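Local coordinates for DNA topoisomerase 2-associated protein PAT1 (Saccharomyces cerevisiae, PDB 5LMG) that activates mRNA decapping and represses translation in yeast, its C-terminal domain binding directly to the decapping enzyme Dcp2 and the exonuclease Xrn1, at residues L42-G47 with Y91-F96; P95-L100 with Q126-E131; K104-M109 with M162-I167; Q136-S141 with T198-G203. The protein carries 2 engineered substitutions. All blocks are in the same frame, centred on the assembly; numbering follows the deposited sequence.

The four contacts overlap along residues 42-203 of a mainly helical chain. Interactions 1 and 2, with centres about 10 Å apart, share Pro95 and Phe96 and both use helix 95-99; interaction 1 is the farthest from the centre of the chain, about 24 Å from it. Interaction 3 sits about 13 Å from interaction 2, and their segments alternate along the sequence, since helix 103-114 lies between helices 95-99 and 118-130. Interaction 4, about 16 Å from interaction 3, is the deepest and alternates with it in the same way. Such overlapping closures tie successive helices into one continuous solenoid-like stack, consistent with membership of the TPR clan.

Interaction 1: L42-G47 with Y91-F96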
loop_
_atom_site.group_PDB
_atom_site.type_symbol
_atom_site.label_atom_id
_atom_site.label_comp_id
_atom_site.label_asym_id
_atom_site.label_seq_id
_atom_site.Cartn_x
_atom_site.Cartn_y
_atom_site.Cartn_z
ATOM N N LEU A 42 -18.368 -11.613 -9.868
ATOM C CA LEU A 42 -17.858 -12.100 -11.156
ATOM C C LEU A 42 -18.912 -12.013 -12.263
ATOM O O LEU A 42 -18.560 -11.874 -13.436
ATOM C CB LEU A 42 -17.380 -13.556 -11.024
ATOM C CG LEU A 42 -15.883 -13.811 -11.183
ATOM C CD1 LEU A 42 -15.514 -15.180 -10.654
ATOM C CD2 LEU A 42 -15.449 -13.684 -12.631
ATOM N N ASN A 43 -20.201 -12.119 -11.887
ATOM C CA ASN A 43 -21.341 -12.060 -12.803
ATOM C C ASN A 43 -21.572 -10.639 -13.341
ATOM O O ASN A 43 -22.135 -10.479 -14.426
ATOM C CB ASN A 43 -22.594 -12.637 -12.141
ATOM C CG ASN A 43 -22.401 -14.058 -11.656
ATOM O OD1 ASN A 43 -21.806 -14.309 -10.597
ATOM N ND2 ASN A 43 -22.857 -15.020 -12.444
ATOM N N LYS A 44 -21.080 -9.618 -12.601
ATOM C CA LYS A 44 -21.133 -8.197 -12.969
ATOM C C LYS A 44 -20.117 -7.855 -14.087
ATOM O O LYS A 44 -20.021 -6.697 -14.499
ATOM C CB LYS A 44 -20.895 -7.316 -11.729
ATOM C CG LYS A 44 -22.178 -6.917 -11.012
ATOM C CD LYS A 44 -21.973 -5.682 -10.138
ATOM C CE LYS A 44 -23.281 -5.055 -9.722
ATOM N NZ LYS A 44 -23.084 -3.702 -9.137
ATOM N N SER A 45 -19.371 -8.872 -14.572
ATOM C CA SER A 45 -18.362 -8.765 -15.628
ATOM C C SER A 45 -18.520 -9.813 -16.748
ATOM O O SER A 45 -17.787 -9.752 -17.742
ATOM C CB SER A 45 -16.959 -8.829 -15.036
ATOM O OG SER A 45 -16.742 -10.070 -14.389
ATOM N N GLY A 46 -19.474 -10.737 -16.587
ATOM C CA GLY A 46 -19.764 -11.772 -17.575
ATOM C C GLY A 46 -19.740 -13.209 -17.090
ATOM O O GLY A 46 -20.070 -14.117 -17.858
ATOM N N GLY A 47 -19.343 -13.419 -15.835
ATOM C CA GLY A 47 -19.267 -14.746 -15.231
ATOM C C GLY A 47 -17.871 -15.341 -15.190
ATOM O O GLY A 47 -16.980 -14.898 -15.922
ATOM N N TYR A 91 -20.021 -3.888 -19.274
ATOM C CA TYR A 91 -20.329 -4.529 -17.992
ATOM C C TYR A 91 -20.222 -3.574 -16.799
ATOM O O TYR A 91 -19.493 -2.580 -16.869
ATOM C CB TYR A 91 -19.408 -5.746 -17.777
ATOM C CG TYR A 91 -19.443 -6.772 -18.892
ATOM C CD1 TYR A 91 -18.564 -6.693 -19.968
ATOM C CD2 TYR A 91 -20.331 -7.844 -18.852
ATOM C CE1 TYR A 91 -18.579 -7.645 -20.989
ATOM C CE2 TYR A 91 -20.348 -8.808 -19.861
ATOM C CZ TYR A 91 -19.472 -8.703 -20.929
ATOM O OH TYR A 91 -19.485 -9.651 -21.928
ATOM N N ASP A 92 -20.937 -3.903 -15.695
ATOM C CA ASP A 92 -20.932 -3.147 -14.432
ATOM C C ASP A 92 -19.519 -3.078 -13.825
ATOM O O ASP A 92 -19.133 -2.041 -13.281
ATOM C CB ASP A 92 -21.932 -3.752 -13.432
ATOM C CG ASP A 92 -23.388 -3.573 -13.834
ATOM O OD1 ASP A 92 -23.881 -2.420 -13.787
ATOM O OD2 ASP A 92 -24.042 -4.588 -14.166
ATOM N N VAL A 93 -18.753 -4.184 -13.944
ATOM C CA VAL A 93 -17.357 -4.315 -13.518
ATOM C C VAL A 93 -16.571 -4.710 -14.782
ATOM O O VAL A 93 -16.884 -5.725 -15.412
ATOM C CB VAL A 93 -17.165 -5.331 -12.353
ATOM C CG1 VAL A 93 -15.684 -5.543 -12.042
ATOM C CG2 VAL A 93 -17.911 -4.881 -11.098
ATOM N N ASN A 94 -15.594 -3.872 -15.176
ATOM C CA ASN A 94 -14.770 -4.076 -16.374
ATOM C C ASN A 94 -14.107 -5.484 -16.414
ATOM O O ASN A 94 -13.575 -5.925 -15.386
ATOM C CB ASN A 94 -13.732 -2.945 -16.488
ATOM C CG ASN A 94 -12.856 -3.018 -17.708
ATOM O OD1 ASN A 94 -11.798 -3.644 -17.695
ATOM N ND2 ASN A 94 -13.260 -2.357 -18.783
ATOM N N PRO A 95 -14.148 -6.210 -17.565
ATOM C CA PRO A 95 -13.538 -7.560 -17.615
ATOM C C PRO A 95 -12.068 -7.643 -17.184
ATOM O O PRO A 95 -11.666 -8.673 -16.640
ATOM C CB PRO A 95 -13.736 -7.992 -19.070
ATOM C CG PRO A 95 -14.919 -7.201 -19.538
ATOM C CD PRO A 95 -14.767 -5.865 -18.861
ATOM N N PHE A 96 -11.275 -6.562 -17.399
ATOM C CA PHE A 96 -9.873 -6.520 -16.978
ATOM C C PHE A 96 -9.764 -6.572 -15.443
ATOM O O PHE A 96 -8.910 -7.289 -14.924
ATOM C CB PHE A 96 -9.128 -5.303 -17.555
ATOM C CG PHE A 96 -7.692 -5.198 -17.102
ATOM C CD1 PHE A 96 -6.702 -5.987 -17.683
ATOM C CD2 PHE A 96 -7.328 -4.323 -16.083
ATOM C CE1 PHE A 96 -5.377 -5.904 -17.255
ATOM C CE2 PHE A 96 -6.001 -4.235 -15.657
ATOM C CZ PHE A 96 -5.033 -5.024 -16.249
#
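Tyr91 lays its ring against the turn at Ser45, and its side chain can be followed atom by atom across the contact. Its CB stands 3.5 Å from Lys44 O. With CG anti to the carbonyl carbon (chi1 -55°), the ring then runs alongside the turn. Ser45 O sits over the ring centre, 3.3 Å above its plane; CD2 and CE2 are the ring atoms nearest to it, CD2 at 3.4 Å, and CZ still lies within van der Waals range. This buried oxygen has no hydrogen-bond partner in the model, and the aromatic face lies directly over it. Were Tyr91 an alanine, Ser45 O would probably lose that cover and a gap would open beside Gly46. The backbones are joined directly by Val93 N, which donates to Lys44 O at 2.9 Å (159° at the hydrogen). Outside this bond, the extended Lys44 chain passes across Asp92, CD to CB 3.8 Å, while the opposite charges of Lys44 NZ and Asp92 OD1 stay 4.9 Å apart. Ser45 OG bonds to Leu42 O at 2.7 Å and also pairs with Ser98 OG. On the other segment, Asn94 OD1 accepts from Phe96 N at 3.0 Å. Two loops thus meet just where each leads into a helix, with Gly47 as N-cap of helix 48-70 and Asn94 as side-chain N-cap of helix 95-99.

Interaction 2: P95-L100 with Q126-E131; sequences PFISML and QKIFNE
Phe96, the first residue of helix 95-99 to reach across, meets Ile128 with the edge of its ring: CE2 lies 4.2 Å from Ile128 CG1, near the ring plane. One face of the same ring is taken by Leu100 CD1 of its own segment, 3.6 Å above the plane and offset toward the rim. Ile97 follows and carries the centre of the contact. Its CG1 is anti to the carbonyl carbon (chi1 -65°), and the second bend at chi2 (-69°) brings CD1 over the backbone of the partner helix, 3.8 Å from Ile128 CA and 3.9 Å from Lys127 O. Helices 95-99 and 126-130 cross here at -80° with axes 10.3 Å apart, a near-perpendicular packing within the helical PAT1 region, a family placed in the TPR clan. Ile97 CG1 also touches Glu131 CB, at 3.9 Å, and the aliphatic start of Lys127. Replacing Ile97 by an alanine would probably open a gap between the helices and leave the backbone at Lys127 and Ile128 without its apolar cover. Glu131 reaches back with OE1 to accept from Asn94 N, just ahead of helix 95-99. Last along the segment, Leu100 sets CD2 against Ile128 CG1 at 4.3 Å.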
loop_
_atom_site.group_PDB
_atom_site.type_symbol
_atom_site.label_atom_id
_atom_site.label_comp_id
_atom_site.label_asym_id
_atom_site.label_seq_id
_atom_site.Cartn_x
_atom_site.Cartn_y
_atom_site.Cartn_z
ATOM N N PRO A 95 -14.148 -6.210 -17.565
ATOM C CA PRO A 95 -13.538 -7.560 -17.615
ATOM C C PRO A 95 -12.068 -7.643 -17.184
ATOM O O PRO A 95 -11.666 -8.673 -16.640
ATOM C CB PRO A 95 -13.736 -7.992 -19.070
ATOM C CG PRO A 95 -14.919 -7.201 -19.538
ATOM C CD PRO A 95 -14.767 -5.865 -18.861
ATOM N N PHE A 96 -11.275 -6.562 -17.399
ATOM C CA PHE A 96 -9.873 -6.520 -16.978
ATOM C C PHE A 96 -9.764 -6.572 -15.443
ATOM O O PHE A 96 -8.910 -7.289 -14.924
ATOM C CB PHE A 96 -9.128 -5.303 -17.555
ATOM C CG PHE A 96 -7.692 -5.198 -17.102
ATOM C CD1 PHE A 96 -6.702 -5.987 -17.683
ATOM C CD2 PHE A 96 -7.328 -4.323 -16.083
ATOM C CE1 PHE A 96 -5.377 -5.904 -17.255
ATOM C CE2 PHE A 96 -6.001 -4.235 -15.657
ATOM C CZ PHE A 96 -5.033 -5.024 -16.249
ATOM N N ILE A 97 -10.635 -5.816 -14.736
ATOM C CA ILE A 97 -10.706 -5.760 -13.273
ATOM C C ILE A 97 -11.016 -7.154 -12.712
ATOM O O ILE A 97 -10.366 -7.574 -11.757
ATOM C CB ILE A 97 -11.682 -4.644 -12.771
ATOM C CG1 ILE A 97 -11.179 -3.224 -13.150
ATOM C CG2 ILE A 97 -12.013 -4.746 -11.264
ATOM C CD1 ILE A 97 -9.887 -2.701 -12.410
ATOM N N SER A 98 -11.962 -7.877 -13.331
ATOM C CA SER A 98 -12.308 -9.243 -12.910
ATOM C C SER A 98 -11.187 -10.254 -13.163
ATOM O O SER A 98 -11.012 -11.161 -12.345
ATOM C CB SER A 98 -13.609 -9.697 -13.552
ATOM O OG SER A 98 -14.696 -9.169 -12.810
ATOM N N MET A 99 -10.396 -10.071 -14.257
ATOM C CA MET A 99 -9.250 -10.932 -14.597
ATOM C C MET A 99 -8.188 -10.888 -13.485
ATOM O O MET A 99 -7.498 -11.883 -13.245
ATOM C CB MET A 99 -8.641 -10.548 -15.961
ATOM C CG MET A 99 -9.426 -11.108 -17.142
ATOM S SD MET A 99 -8.544 -11.120 -18.739
ATOM C CE MET A 99 -8.753 -9.432 -19.234
ATOM N N LEU A 100 -8.121 -9.747 -12.778
ATOM C CA LEU A 100 -7.219 -9.476 -11.664
ATOM C C LEU A 100 -7.633 -10.210 -10.369
ATOM O O LEU A 100 -6.873 -10.197 -9.407
ATOM C CB LEU A 100 -7.102 -7.955 -11.445
ATOM C CG LEU A 100 -5.887 -7.231 -12.051
ATOM C CD1 LEU A 100 -5.866 -7.327 -13.554
ATOM C CD2 LEU A 100 -5.903 -5.757 -11.684
ATOM N N GLN A 126 -5.356 3.951 -14.978
ATOM C CA GLN A 126 -6.601 4.733 -14.896
ATOM C C GLN A 126 -7.778 3.808 -14.562
ATOM O O GLN A 126 -8.552 4.128 -13.666
ATOM C CB GLN A 126 -6.887 5.491 -16.207
ATOM C CG GLN A 126 -6.012 6.727 -16.418
ATOM C CD GLN A 126 -6.252 7.423 -17.742
ATOM O OE1 GLN A 126 -6.373 6.801 -18.804
ATOM N NE2 GLN A 126 -6.222 8.742 -17.723
ATOM N N LYS A 127 -7.883 2.646 -15.253
ATOM C CA LYS A 127 -8.931 1.649 -15.023
ATOM C C LYS A 127 -8.881 1.125 -13.576
ATOM O O LYS A 127 -9.910 1.140 -12.898
ATOM C CB LYS A 127 -8.804 0.477 -16.024
ATOM C CG LYS A 127 -10.013 -0.464 -16.062
ATOM C CD LYS A 127 -11.076 0.017 -17.038
ATOM C CE LYS A 127 -12.277 0.608 -16.353
ATOM N NZ LYS A 127 -13.148 1.308 -17.324
ATOM N N ILE A 128 -7.685 0.690 -13.114
ATOM C CA ILE A 128 -7.434 0.166 -11.764
ATOM C C ILE A 128 -7.891 1.178 -10.697
ATOM O O ILE A 128 -8.679 0.810 -9.828
ATOM C CB ILE A 128 -5.952 -0.296 -11.570
ATOM C CG1 ILE A 128 -5.616 -1.532 -12.454
ATOM C CG2 ILE A 128 -5.631 -0.564 -10.076
ATOM C CD1 ILE A 128 -4.107 -1.917 -12.514
ATOM N N PHE A 129 -7.439 2.449 -10.795
ATOM C CA PHE A 129 -7.805 3.492 -9.832
ATOM C C PHE A 129 -9.294 3.891 -9.895
ATOM O O PHE A 129 -9.886 4.152 -8.849
ATOM C CB PHE A 129 -6.875 4.713 -9.941
ATOM C CG PHE A 129 -5.509 4.463 -9.349
ATOM C CD1 PHE A 129 -5.333 4.382 -7.971
ATOM C CD2 PHE A 129 -4.399 4.293 -10.165
ATOM C CE1 PHE A 129 -4.075 4.118 -7.425
ATOM C CE2 PHE A 129 -3.142 4.030 -9.620
ATOM C CZ PHE A 129 -2.989 3.947 -8.254
ATOM N N ASN A 130 -9.903 3.871 -11.093
ATOM C CA ASN A 130 -11.319 4.203 -11.311
ATOM C C ASN A 130 -12.261 3.168 -10.681
ATOM O O ASN A 130 -13.321 3.533 -10.174
ATOM C CB ASN A 130 -11.615 4.327 -12.819
ATOM C CG ASN A 130 -12.991 4.842 -13.152
ATOM O OD1 ASN A 130 -13.313 6.010 -12.929
ATOM N ND2 ASN A 130 -13.829 3.982 -13.717
ATOM N N GLU A 131 -11.874 1.877 -10.725
ATOM C CA GLU A 131 -12.682 0.767 -10.216
ATOM C C GLU A 131 -12.009 0.065 -9.017
ATOM O O GLU A 131 -12.285 -1.110 -8.770
ATOM C CB GLU A 131 -12.942 -0.245 -11.355
ATOM C CG GLU A 131 -13.662 0.331 -12.562
ATOM C CD GLU A 131 -15.058 -0.218 -12.772
ATOM O OE1 GLU A 131 -15.230 -1.077 -13.667
ATOM O OE2 GLU A 131 -15.982 0.215 -12.045
#

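Interaction 3: K104-M109 with M162-I167; sequences KGIKIM and MIILKI
Ile163 and Met109 bury the most surface here, followed closely by Ile106 and Ile164, and between them they fill the space separating helices 104-109 and 162-167. Ile163 is directed toward the partner helix and splits its two branches. Its CG2, anti to the backbone N, comes down on the backbone at Ile106 O, 3.4 Å away. Its other branch, CG1 anti to the carbonyl carbon (chi1 -69°), carries CD1 outward to Lys107 CG at 3.8 Å, where the aliphatic part of an otherwise exposed lysine closes the outer side of the contact. Met109 presents its near atoms instead of its tip. Bends at chi2 and chi3 turn the sulfur end away, toward Phe96 and Leu100, so CB and CG do the touching. The methyl CD1 of Ile164 lies 3.8 Å from Met109 CG, while CD1 of Ile167 lies 3.8 Å from Met109 CB and approaches at about a right angle to that side chain. Ile106 supplies its CG2, which meets Ile164 CD1 at 3.9 Å and faces Ile163 CB as well. Ile164 CD1 is therefore held between Ile106 and Met109. Further along helix 103-114, Pro110 and Phe113 extend the apolar surface under Ile163 and Ile167. On the far side, Tyr59 and Ile62 of helix 48-70 back Ile108. The axes come within 8.9 Å and cross at 38°, running in broadly the same direction, consistent with the helix-on-helix packing of an alpha-solenoid, as in the TPR clan.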
loop_
_atom_site.group_PDB
_atom_site.type_symbol
_atom_site.label_atom_id
_atom_site.label_comp_id
_atom_site.label_asym_id
_atom_site.label_seq_id
_atom_site.Cartn_x
_atom_site.Cartn_y
_atom_site.Cartn_z
ATOM N N LYS A 104 -3.604 -16.263 -12.199
ATOM C CA LYS A 104 -3.187 -16.335 -13.601
ATOM C C LYS A 104 -3.236 -14.944 -14.280
ATOM O O LYS A 104 -2.279 -14.571 -14.955
ATOM C CB LYS A 104 -4.005 -17.390 -14.359
ATOM C CG LYS A 104 -3.150 -18.191 -15.314
ATOM C CD LYS A 104 -3.941 -19.248 -16.054
ATOM C CE LYS A 104 -3.176 -19.734 -17.257
ATOM N NZ LYS A 104 -3.875 -20.860 -17.927
ATOM N N GLY A 105 -4.300 -14.175 -14.027
ATOM C CA GLY A 105 -4.441 -12.803 -14.519
ATOM C C GLY A 105 -3.340 -11.902 -13.978
ATOM O O GLY A 105 -2.658 -11.222 -14.744
ATOM N N ILE A 106 -3.086 -11.975 -12.660
ATOM C CA ILE A 106 -2.033 -11.211 -11.970
ATOM C C ILE A 106 -0.620 -11.554 -12.500
ATOM O O ILE A 106 0.152 -10.646 -12.823
ATOM C CB ILE A 106 -2.141 -11.384 -10.411
ATOM C CG1 ILE A 106 -3.472 -10.796 -9.868
ATOM C CG2 ILE A 106 -0.913 -10.764 -9.668
ATOM C CD1 ILE A 106 -3.848 -11.281 -8.458
ATOM N N LYS A 107 -0.303 -12.859 -12.612
ATOM C CA LYS A 107 1.025 -13.329 -13.007
ATOM C C LYS A 107 1.459 -12.938 -14.445
ATOM O O LYS A 107 2.652 -12.754 -14.656
ATOM C CB LYS A 107 1.173 -14.832 -12.756
ATOM C CG LYS A 107 1.494 -15.113 -11.281
ATOM C CD LYS A 107 0.844 -16.388 -10.773
ATOM C CE LYS A 107 1.861 -17.474 -10.548
ATOM N NZ LYS A 107 1.225 -18.760 -10.155
ATOM N N ILE A 108 0.517 -12.736 -15.388
ATOM C CA ILE A 108 0.841 -12.350 -16.775
ATOM C C ILE A 108 1.088 -10.822 -16.944
ATOM O O ILE A 108 1.623 -10.407 -17.977
ATOM C CB ILE A 108 -0.232 -12.892 -17.773
ATOM C CG1 ILE A 108 0.242 -12.868 -19.252
ATOM C CG2 ILE A 108 -1.588 -12.211 -17.621
ATOM C CD1 ILE A 108 0.742 -14.149 -19.754
ATOM N N MET A 109 0.700 -9.999 -15.937
ATOM C CA MET A 109 0.801 -8.534 -15.968
ATOM C C MET A 109 2.201 -7.980 -16.323
ATOM O O MET A 109 2.236 -7.117 -17.200
ATOM C CB MET A 109 0.277 -7.907 -14.673
ATOM C CG MET A 109 -0.519 -6.634 -14.905
ATOM S SD MET A 109 -1.800 -6.750 -16.184
ATOM C CE MET A 109 -2.867 -7.909 -15.478
ATOM N N MET A 162 3.325 -7.955 -4.582
ATOM C CA MET A 162 4.630 -8.212 -5.183
ATOM C C MET A 162 4.690 -7.875 -6.689
ATOM O O MET A 162 5.651 -7.245 -7.131
ATOM C CB MET A 162 5.036 -9.676 -4.922
ATOM C CG MET A 162 6.420 -10.029 -5.396
ATOM S SD MET A 162 6.707 -11.812 -5.430
ATOM C CE MET A 162 5.855 -12.266 -6.920
ATOM N N ILE A 163 3.683 -8.302 -7.464
ATOM C CA ILE A 163 3.666 -8.118 -8.913
ATOM C C ILE A 163 3.102 -6.757 -9.343
ATOM O O ILE A 163 3.832 -5.988 -9.972
ATOM C CB ILE A 163 2.953 -9.313 -9.611
ATOM C CG1 ILE A 163 3.820 -10.592 -9.490
ATOM C CG2 ILE A 163 2.598 -8.988 -11.081
ATOM C CD1 ILE A 163 3.187 -11.915 -9.994
ATOM N N ILE A 164 1.814 -6.478 -9.035
ATOM C CA ILE A 164 1.104 -5.275 -9.465
ATOM C C ILE A 164 1.737 -3.960 -8.961
ATOM O O ILE A 164 1.959 -3.050 -9.774
ATOM C CB ILE A 164 -0.415 -5.350 -9.135
ATOM C CG1 ILE A 164 -1.059 -6.702 -9.599
ATOM C CG2 ILE A 164 -1.190 -4.133 -9.656
ATOM C CD1 ILE A 164 -0.969 -7.109 -11.133
ATOM N N LEU A 165 2.034 -3.858 -7.656
ATOM C CA LEU A 165 2.582 -2.613 -7.120
ATOM C C LEU A 165 3.978 -2.281 -7.650
ATOM O O LEU A 165 4.231 -1.114 -7.918
ATOM C CB LEU A 165 2.515 -2.576 -5.596
ATOM C CG LEU A 165 1.286 -1.834 -5.020
ATOM C CD1 LEU A 165 -0.049 -2.442 -5.482
ATOM C CD2 LEU A 165 1.350 -1.795 -3.544
ATOM N N LYS A 166 4.835 -3.297 -7.893
ATOM C CA LYS A 166 6.174 -3.146 -8.481
ATOM C C LYS A 166 6.067 -2.544 -9.907
ATOM O O LYS A 166 6.877 -1.697 -10.274
ATOM C CB LYS A 166 6.878 -4.520 -8.530
ATOM C CG LYS A 166 8.395 -4.479 -8.715
ATOM C CD LYS A 166 8.945 -5.840 -9.165
ATOM C CE LYS A 166 8.977 -6.892 -8.077
ATOM N NZ LYS A 166 8.964 -8.265 -8.646
ATOM N N ILE A 167 5.055 -2.974 -10.687
ATOM C CA ILE A 167 4.763 -2.484 -12.041
ATOM C C ILE A 167 4.324 -0.999 -11.991
ATOM O O ILE A 167 4.812 -0.195 -12.775
ATOM C CB ILE A 167 3.690 -3.385 -12.729
ATOM C CG1 ILE A 167 4.258 -4.768 -13.103
ATOM C CG2 ILE A 167 3.056 -2.702 -13.949
ATOM C CD1 ILE A 167 3.174 -5.824 -13.394
#

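Interaction 4: Q136-S141 with T198-G203; sequences QIIILS and TTSKIG
Ser141 and Ser200 join the segments through their hydroxyls, and the polar contacts form a chain. Ser200 OG donates to Ser141 OG at 2.7 Å, and Ser141 OG in turn donates to Ile137 O, also at 2.7 Å, its donor only 17° from the carbonyl plane. That return to its own helix follows from the Ser141 torsion (chi1 60°), which holds OG between the backbone N and the carbonyl carbon. Ser200 OG also accepts from Gly203 N at 3.0 Å, nearly straight at 170°, so both buried hydroxyls give one bond and take one. A weaker CH contact runs from Ser200 CA to Ser141 O at 3.4 Å. Water bridges the same edge, donating to Ser141 O and Thr199 O. The apolar contacts lie beside this chain. Ile138 CD1 tucks in against Gly203 N at 3.4 Å and also touches Ile202 CG2. Ile137 CG2 meets Ile202 CG2 at 4.2 Å, the two side chains crossing at about a right angle; Phe160 and Gln161 of helix 151-174 flank this pair. The site is a side-chain N-cap: Ser200 caps helix 201-216 and uses its hydroxyl proton to tie that helix start to Ser141 of the 136-141 segment.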
loop_
_atom_site.group_PDB
_atom_site.type_symbol
_atom_site.label_atom_id
_atom_site.label_comp_id
_atom_site.label_asym_id
_atom_site.label_seq_id
_atom_site.Cartn_x
_atom_site.Cartn_y
_atom_site.Cartn_z
ATOM N N GLN A 136 -11.355 -7.169 -6.330
ATOM C CA GLN A 136 -11.495 -8.243 -5.344
ATOM C C GLN A 136 -10.390 -8.254 -4.295
ATOM O O GLN A 136 -10.686 -8.477 -3.121
ATOM C CB GLN A 136 -11.633 -9.611 -6.028
ATOM C CG GLN A 136 -12.530 -10.598 -5.269
ATOM C CD GLN A 136 -13.918 -10.074 -4.941
ATOM O OE1 GLN A 136 -14.348 -10.095 -3.783
ATOM N NE2 GLN A 136 -14.653 -9.593 -5.941
ATOM N N ILE A 137 -9.141 -7.936 -4.704
ATOM C CA ILE A 137 -7.977 -7.891 -3.815
ATOM C C ILE A 137 -8.107 -6.815 -2.720
ATOM O O ILE A 137 -7.564 -6.998 -1.627
ATOM C CB ILE A 137 -6.630 -7.797 -4.590
ATOM C CG1 ILE A 137 -5.517 -8.571 -3.848
ATOM C CG2 ILE A 137 -6.221 -6.354 -4.945
ATOM C CD1 ILE A 137 -5.701 -10.087 -3.887
ATOM N N ILE A 138 -8.850 -5.726 -3.006
ATOM C CA ILE A 138 -9.121 -4.651 -2.049
ATOM C C ILE A 138 -10.101 -5.181 -1.006
ATOM O O ILE A 138 -9.859 -5.024 0.187
ATOM C CB ILE A 138 -9.630 -3.374 -2.782
ATOM C CG1 ILE A 138 -8.513 -2.754 -3.676
ATOM C CG2 ILE A 138 -10.263 -2.358 -1.813
ATOM C CD1 ILE A 138 -7.268 -2.079 -2.962
ATOM N N ILE A 139 -11.179 -5.843 -1.459
ATOM C CA ILE A 139 -12.199 -6.434 -0.583
ATOM C C ILE A 139 -11.556 -7.504 0.331
ATOM O O ILE A 139 -11.812 -7.494 1.530
ATOM C CB ILE A 139 -13.438 -6.916 -1.405
ATOM C CG1 ILE A 139 -14.153 -5.696 -2.057
ATOM C CG2 ILE A 139 -14.437 -7.719 -0.538
ATOM C CD1 ILE A 139 -14.788 -5.952 -3.401
ATOM N N LEU A 140 -10.640 -8.336 -0.212
ATOM C CA LEU A 140 -9.930 -9.372 0.540
ATOM C C LEU A 140 -8.936 -8.835 1.555
ATOM O O LEU A 140 -8.725 -9.475 2.578
ATOM C CB LEU A 140 -9.212 -10.363 -0.408
ATOM C CG LEU A 140 -10.115 -11.309 -1.207
ATOM C CD1 LEU A 140 -9.282 -12.186 -2.138
ATOM C CD2 LEU A 140 -11.019 -12.150 -0.282
ATOM N N SER A 141 -8.262 -7.726 1.237
ATOM C CA SER A 141 -7.245 -7.125 2.102
ATOM C C SER A 141 -7.801 -6.070 3.080
ATOM O O SER A 141 -7.035 -5.516 3.872
ATOM C CB SER A 141 -6.091 -6.559 1.273
ATOM O OG SER A 141 -6.563 -5.555 0.390
ATOM N N THR A 198 -8.246 2.919 2.656
ATOM C CA THR A 198 -7.215 2.940 3.702
ATOM C C THR A 198 -7.346 1.793 4.735
ATOM O O THR A 198 -6.421 1.603 5.522
ATOM C CB THR A 198 -7.144 4.307 4.383
ATOM O OG1 THR A 198 -8.292 4.493 5.203
ATOM C CG2 THR A 198 -6.920 5.461 3.392
ATOM N N THR A 199 -8.478 1.048 4.740
ATOM C CA THR A 199 -8.674 -0.123 5.627
ATOM C C THR A 199 -8.029 -1.376 4.971
ATOM O O THR A 199 -7.950 -2.445 5.585
ATOM C CB THR A 199 -10.155 -0.360 5.989
ATOM O OG1 THR A 199 -10.865 -0.852 4.856
ATOM C CG2 THR A 199 -10.843 0.864 6.614
ATOM N N SER A 200 -7.559 -1.218 3.722
ATOM C CA SER A 200 -6.912 -2.262 2.933
ATOM C C SER A 200 -5.415 -1.995 2.802
ATOM O O SER A 200 -5.013 -0.873 2.483
ATOM C CB SER A 200 -7.578 -2.361 1.558
ATOM O OG SER A 200 -6.721 -2.838 0.535
ATOM N N LYS A 201 -4.594 -3.045 3.007
ATOM C CA LYS A 201 -3.140 -2.969 2.862
ATOM C C LYS A 201 -2.744 -2.521 1.430
ATOM O O LYS A 201 -1.903 -1.640 1.291
ATOM C CB LYS A 201 -2.467 -4.292 3.254
ATOM C CG LYS A 201 -0.945 -4.220 3.314
ATOM C CD LYS A 201 -0.340 -5.569 3.655
ATOM C CE LYS A 201 1.052 -5.435 4.208
ATOM N NZ LYS A 201 1.594 -6.745 4.652
ATOM N N ILE A 202 -3.392 -3.092 0.394
ATOM C CA ILE A 202 -3.179 -2.763 -1.031
ATOM C C ILE A 202 -3.609 -1.321 -1.314
ATOM O O ILE A 202 -2.863 -0.578 -1.951
ATOM C CB ILE A 202 -3.869 -3.783 -1.998
ATOM C CG1 ILE A 202 -3.461 -5.265 -1.702
ATOM C CG2 ILE A 202 -3.655 -3.417 -3.495
ATOM C CD1 ILE A 202 -1.923 -5.612 -1.776
ATOM N N GLY A 203 -4.806 -0.958 -0.844
ATOM C CA GLY A 203 -5.365 0.385 -0.984
ATOM C C GLY A 203 -4.441 1.437 -0.414
ATOM O O GLY A 203 -4.079 2.384 -1.119
HETATM O O HOH W 1 -6.294 -4.420 6.580
#